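PDB 6PWI: putative hyaluronoglucosaminidase from Clostridium perfringens, which probably acts as a hexosaminidase of glycoside hydrolase family 84, this chain being the part of a longer protein that carries the catalytic barrel. Local coordinates for residues 254-259 with 294-299; 328-333 with 359-364. One frame throughout, in Å; residues are numbered along the deposited sequence.

Interaction 1. Residues 254-259 with 294-299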
loop_
_atom_site.group_PDB
_atom_site.type_symbol
_atom_site.label_atom_id
_atom_site.label_comp_id
_atom_site.label_asym_id
_atom_site.label_seq_id
_atom_site.Cartn_x
_atom_site.Cartn_y
_atom_site.Cartn_z
ATOM N N THR A 254 -4.231 16.119 8.149
ATOM C CA THR A 254 -4.812 16.924 7.076
ATOM C C THR A 254 -5.978 17.770 7.588
ATOM O O THR A 254 -6.551 17.468 8.632
ATOM C CB THR A 254 -5.287 16.060 5.896
ATOM O OG1 THR A 254 -6.249 15.110 6.361
ATOM C CG2 THR A 254 -4.151 15.360 5.183
ATOM N N ILE A 255 -6.346 18.799 6.811
ATOM C CA ILE A 255 -7.388 19.746 7.184
ATOM C C ILE A 255 -8.174 20.181 5.944
ATOM O O ILE A 255 -7.604 20.302 4.862
ATOM C CB ILE A 255 -6.777 20.943 7.944
ATOM C CG1 ILE A 255 -7.849 21.891 8.481
ATOM C CG2 ILE A 255 -5.737 21.676 7.102
ATOM C CD1 ILE A 255 -7.342 22.818 9.570
ATOM N N HIS A 256 -9.484 20.417 6.114
ATOM C CA HIS A 256 -10.348 21.002 5.096
ATOM C C HIS A 256 -10.777 22.403 5.525
ATOM O O HIS A 256 -11.853 22.561 6.092
ATOM C CB HIS A 256 -11.628 20.172 4.937
ATOM C CG HIS A 256 -11.403 18.831 4.335
ATOM N ND1 HIS A 256 -11.718 18.555 3.019
ATOM C CD2 HIS A 256 -10.890 17.693 4.856
ATOM C CE1 HIS A 256 -11.414 17.299 2.757
ATOM N NE2 HIS A 256 -10.899 16.749 3.868
ATOM N N PRO A 257 -9.971 23.463 5.302
ATOM C CA PRO A 257 -10.351 24.805 5.745
ATOM C C PRO A 257 -11.142 25.702 4.793
ATOM O O PRO A 257 -11.300 26.888 5.072
ATOM C CB PRO A 257 -8.973 25.431 5.977
ATOM C CG PRO A 257 -8.122 24.836 4.881
ATOM C CD PRO A 257 -8.626 23.418 4.714
ATOM N N PHE A 258 -11.661 25.158 3.687
ATOM C CA PHE A 258 -12.283 26.020 2.693
ATOM C C PHE A 258 -13.751 25.661 2.496
ATOM O O PHE A 258 -14.311 25.922 1.433
ATOM C CB PHE A 258 -11.542 25.971 1.354
ATOM C CG PHE A 258 -10.069 26.289 1.413
ATOM C CD1 PHE A 258 -9.630 27.583 1.655
ATOM C CD2 PHE A 258 -9.123 25.296 1.210
ATOM C CE1 PHE A 258 -8.276 27.874 1.707
ATOM C CE2 PHE A 258 -7.769 25.589 1.258
ATOM C CZ PHE A 258 -7.347 26.877 1.507
ATOM N N LEU A 259 -14.373 25.080 3.526
ATOM C CA LEU A 259 -15.800 24.798 3.452
ATOM C C LEU A 259 -16.582 26.108 3.584
ATOM O O LEU A 259 -15.973 27.182 3.622
ATOM C CB LEU A 259 -16.173 23.779 4.535
ATOM C CG LEU A 259 -15.454 22.432 4.451
ATOM C CD1 LEU A 259 -15.750 21.583 5.677
ATOM C CD2 LEU A 259 -15.820 21.678 3.182
ATOM N N GLY A 294 -1.269 18.024 5.395
ATOM C CA GLY A 294 -1.974 18.154 4.129
ATOM C C GLY A 294 -3.115 19.159 4.238
ATOM O O GLY A 294 -3.764 19.260 5.280
ATOM N N VAL A 295 -3.344 19.910 3.156
ATOM C CA VAL A 295 -4.459 20.842 3.067
ATOM C C VAL A 295 -5.355 20.388 1.918
ATOM O O VAL A 295 -4.900 20.283 0.783
ATOM C CB VAL A 295 -3.965 22.290 2.867
ATOM C CG1 VAL A 295 -5.111 23.245 2.573
ATOM C CG2 VAL A 295 -3.174 22.778 4.068
ATOM N N LEU A 296 -6.626 20.113 2.216
ATOM C CA LEU A 296 -7.499 19.489 1.234
ATOM C C LEU A 296 -8.543 20.489 0.753
ATOM O O LEU A 296 -9.297 21.034 1.556
ATOM C CB LEU A 296 -8.151 18.253 1.857
ATOM C CG LEU A 296 -7.196 17.268 2.529
ATOM C CD1 LEU A 296 -7.937 16.018 2.979
ATOM C CD2 LEU A 296 -6.047 16.894 1.608
ATOM N N ALA A 297 -8.600 20.685 -0.568
ATOM C CA ALA A 297 -9.449 21.700 -1.171
ATOM C C ALA A 297 -10.424 21.085 -2.175
ATOM O O ALA A 297 -11.043 21.805 -2.954
ATOM C CB ALA A 297 -8.594 22.765 -1.816
ATOM N N ASP A 298 -10.568 19.756 -2.148
ATOM C CA ASP A 298 -11.450 19.056 -3.071
ATOM C C ASP A 298 -12.887 19.549 -2.910
ATOM O O ASP A 298 -13.687 19.431 -3.830
ATOM C CB ASP A 298 -11.368 17.539 -2.893
ATOM C CG ASP A 298 -11.455 17.100 -1.442
ATOM O OD1 ASP A 298 -10.511 17.393 -0.686
ATOM O OD2 ASP A 298 -12.476 16.480 -1.075
ATOM N N ASP A 299 -13.197 20.115 -1.741
ATOM C CA ASP A 299 -14.546 20.572 -1.445
ATOM C C ASP A 299 -14.552 22.072 -1.138
ATOM O O ASP A 299 -15.398 22.543 -0.380
ATOM C CB ASP A 299 -15.164 19.736 -0.319
ATOM C CG ASP A 299 -14.287 19.573 0.918
ATOM O OD1 ASP A 299 -13.216 20.232 0.996
ATOM O OD2 ASP A 299 -14.686 18.784 1.806
HETATM O O HOH W 1 -11.769 22.597 2.080
#
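Ile255 pairs with Val295 and Thr254 with Gly294 where two neighbouring parallel strands of the (beta/alpha)8 barrel meet, and just past their C-terminal ends His256 reaches across to Asp299. The strand half is tightly packed. Ile255 serves as both donor and acceptor: its N bonds to Gly294 O (3.0 Å) and its O accepts from Leu296 N (2.8 Å), a pair that sets the parallel register. The Ile255 and Val295 side chains run alongside one another, CG2 to CG2 at 4.1 Å; helix 268-286 packs on Ile255 and helix 304-321 on Val295. Pro257 and Phe258 extend this apolar side, Phe258 CE2 coming 3.8 Å from Val295 CG1 with the two side chains nearly perpendicular. On the other face of the sheet, Thr254 OG1 bonds to Phe213 O.

Toward the barrel mouth the contact becomes polar and partly solvent-exposed. One face of the His256 imidazole rests on Leu296 CB, a CH-pi contact of 3.7 Å to the ring centroid. The ring's edge is left for Asp299, the predicted proton donor, whose neighbour Asp298 completes an Asp-Asp pair like that of family 84 active sites. With CG of Asp299 lodged between its backbone N and carbonyl carbon (chi1 50°), the carboxylate turns back to the imidazole: His256 ND1 donates to the syn side of OD1 at 3.0 Å, nearly straight (168°). OD1 lies close to the ring plane, though ring and carboxylate planes are 69° apart. Leu259 CD2 lies against the carboxylate, 3.4 Å from Asp299 OD2, in van der Waals contact. A water accepts from Phe258 N and donates to Leu296 O and to Asp299 OD1, which thus receives two hydrogen bonds, one from His256 ND1 and one from the water.

Interaction 2. Residues 328-333 with 359-364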
loop_
_atom_site.group_PDB
_atom_site.type_symbol
_atom_site.label_atom_id
_atom_site.label_comp_id
_atom_site.label_asym_id
_atom_site.label_seq_id
_atom_site.Cartn_x
_atom_site.Cartn_y
_atom_site.Cartn_z
ATOM N N ILE A 328 1.390 18.951 1.602
ATOM C CA ILE A 328 0.657 18.278 0.550
ATOM C C ILE A 328 -0.620 19.081 0.333
ATOM O O ILE A 328 -1.220 19.543 1.299
ATOM C CB ILE A 328 0.396 16.833 1.011
ATOM C CG1 ILE A 328 1.657 15.986 0.826
ATOM C CG2 ILE A 328 -0.806 16.223 0.313
ATOM C CD1 ILE A 328 1.931 15.029 1.958
ATOM N N PHE A 329 -1.005 19.286 -0.931
ATOM C CA PHE A 329 -2.211 20.037 -1.254
ATOM C C PHE A 329 -3.056 19.244 -2.250
ATOM O O PHE A 329 -2.559 18.793 -3.276
ATOM C CB PHE A 329 -1.844 21.435 -1.766
ATOM C CG PHE A 329 -3.012 22.334 -2.098
ATOM C CD1 PHE A 329 -3.560 23.175 -1.138
ATOM C CD2 PHE A 329 -3.560 22.351 -3.373
ATOM C CE1 PHE A 329 -4.641 23.993 -1.437
ATOM C CE2 PHE A 329 -4.642 23.168 -3.669
ATOM C CZ PHE A 329 -5.183 23.988 -2.703
ATOM N N VAL A 330 -4.342 19.073 -1.937
ATOM C CA VAL A 330 -5.254 18.373 -2.826
ATOM C C VAL A 330 -6.155 19.422 -3.468
ATOM O O VAL A 330 -6.925 20.076 -2.777
ATOM C CB VAL A 330 -6.075 17.303 -2.080
ATOM C CG1 VAL A 330 -7.144 16.687 -2.968
ATOM C CG2 VAL A 330 -5.193 16.221 -1.501
ATOM N N PRO A 331 -6.084 19.635 -4.800
ATOM C CA PRO A 331 -6.775 20.766 -5.422
ATOM C C PRO A 331 -8.259 20.459 -5.618
ATOM O O PRO A 331 -8.667 19.301 -5.512
ATOM C CB PRO A 331 -6.026 20.899 -6.756
ATOM C CG PRO A 331 -5.624 19.475 -7.097
ATOM C CD PRO A 331 -5.354 18.800 -5.767
ATOM N N LYS A 332 -9.057 21.506 -5.879
ATOM C CA LYS A 332 -10.475 21.334 -6.145
ATOM C C LYS A 332 -10.660 20.588 -7.463
ATOM O O LYS A 332 -11.542 19.742 -7.585
ATOM C CB LYS A 332 -11.205 22.676 -6.206
ATOM C CG LYS A 332 -12.705 22.553 -6.432
ATOM C CD LYS A 332 -13.367 23.852 -6.815
ATOM C CE LYS A 332 -14.876 23.777 -6.713
ATOM N NZ LYS A 332 -15.522 24.891 -7.447
ATOM N N VAL A 333 -9.818 20.928 -8.439
ATOM C CA VAL A 333 -9.758 20.271 -9.732
ATOM C C VAL A 333 -8.609 19.269 -9.676
ATOM O O VAL A 333 -7.446 19.670 -9.752
ATOM C CB VAL A 333 -9.529 21.326 -10.835
ATOM C CG1 VAL A 333 -9.169 20.710 -12.178
ATOM C CG2 VAL A 333 -10.707 22.284 -10.961
ATOM N N ASP A 359 3.499 19.906 -2.611
ATOM C CA ASP A 359 3.171 18.777 -3.467
ATOM C C ASP A 359 1.666 18.729 -3.720
ATOM O O ASP A 359 0.889 18.426 -2.818
ATOM C CB ASP A 359 3.708 17.477 -2.865
ATOM C CG ASP A 359 5.186 17.604 -2.544
ATOM O OD1 ASP A 359 5.959 17.908 -3.485
ATOM O OD2 ASP A 359 5.548 17.459 -1.349
ATOM N N ILE A 360 1.272 19.035 -4.961
ATOM C CA ILE A 360 -0.129 19.065 -5.348
ATOM C C ILE A 360 -0.517 17.694 -5.907
ATOM O O ILE A 360 0.212 17.114 -6.713
ATOM C CB ILE A 360 -0.362 20.210 -6.352
ATOM C CG1 ILE A 360 -0.094 21.570 -5.700
ATOM C CG2 ILE A 360 -1.756 20.119 -6.955
ATOM C CD1 ILE A 360 0.313 22.668 -6.660
ATOM N N MET A 361 -1.668 17.179 -5.461
ATOM C CA MET A 361 -2.079 15.820 -5.773
ATOM C C MET A 361 -3.012 15.808 -6.983
ATOM O O MET A 361 -3.498 16.851 -7.419
ATOM C CB MET A 361 -2.779 15.160 -4.584
ATOM C CG MET A 361 -1.919 15.114 -3.348
ATOM S SD MET A 361 -2.454 13.816 -2.216
ATOM C CE MET A 361 -1.663 12.390 -2.964
ATOM N N TRP A 362 -3.258 14.598 -7.498
ATOM C CA TRP A 362 -3.896 14.363 -8.781
ATOM C C TRP A 362 -4.317 12.900 -8.812
ATOM O O TRP A 362 -3.548 12.043 -8.374
ATOM C CB TRP A 362 -2.872 14.646 -9.883
ATOM C CG TRP A 362 -3.374 14.689 -11.294
ATOM C CD1 TRP A 362 -3.060 13.828 -12.310
ATOM C CD2 TRP A 362 -4.218 15.698 -11.871
ATOM N NE1 TRP A 362 -3.663 14.224 -13.475
ATOM C CE2 TRP A 362 -4.383 15.364 -13.233
ATOM C CE3 TRP A 362 -4.850 16.840 -11.367
ATOM C CZ2 TRP A 362 -5.158 16.135 -14.094
ATOM C CZ3 TRP A 362 -5.618 17.601 -12.217
ATOM C CH2 TRP A 362 -5.761 17.252 -13.561
ATOM N N THR A 363 -5.523 12.618 -9.321
ATOM C CA THR A 363 -5.968 11.234 -9.357
ATOM C C THR A 363 -5.861 10.669 -10.769
ATOM O O THR A 363 -6.084 9.474 -10.957
ATOM C CB THR A 363 -7.362 11.032 -8.748
ATOM O OG1 THR A 363 -8.328 11.511 -9.684
ATOM C CG2 THR A 363 -7.522 11.699 -7.399
ATOM N N GLY A 364 -5.528 11.530 -11.744
ATOM C CA GLY A 364 -5.367 11.124 -13.134
ATOM C C GLY A 364 -6.369 11.801 -14.075
ATOM O O GLY A 364 -6.815 12.924 -13.830
#
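Met361 crosses both Ile328 and Val330 obliquely. Its SD makes the nearest approaches, 3.7 Å from Val330 CG2 and 3.9 Å from Ile328 CG2, with CG just behind. The bend at its last torsion (chi3 82°) turns the methyl end away from 328-333 while the sulfur stays against it. On the other side of the sheet Phe329 and Ile360 share a face, and there Ile360 packs on helices 346-351 and 373-383. The Phe329 ring meets Ile360 loosely, CD2 to CG1 at 4.2 Å. The CG2 branch of Ile360 turns instead to the Pro331 ring, whose CG is 3.9 Å away. Further along, Trp362 presents the edge of its indole to the backbone of Val333, whose O lies near the ring plane, 3.7 Å from CZ3; NE1 is bonded to Thr375 OG1, and Phe379, also of helix 373-383, meets the indole edge-to-face.

Two backbone bonds set this register. Phe329 N donates to Asp359 O (2.8 Å), and Met361 N to Phe329 O (2.9 Å). Asp359 OD1 forms a salt bridge with Lys419 NZ of strand 418-423. Strand 328-330, helix 346-351 and strand 359-362 form a beta-alpha-beta crossover, with Tyr347 of the helix packing on Pro331 and Val333; this is the repeating unit of a (beta/alpha)8 barrel, here the strands fifth and sixth in order round it.

Interactions 1 and 2 adjoin in one barrel sheet, their centres about 11 Å apart, because strand 293-296 of the first runs next to strand 328-330 of the second. Probable backbone hydrogen bonds join them, Val295 N to Ile328 O and Ala297 N to Val330 O, both 2.8 Å. Leu296, whose CB lies over the His256 ring, also touches Val330, CD2 to CG2. Interaction 1 holds the predicted proton donor Asp299; the Val330 side chain of interaction 2 is about 8 Å from that of Asp299. The side chains of Asp298 and Val330 each lie about 4 Å from bound 1,2-ethanediol, probably from the crystallisation liquor, though such molecules often mark pockets.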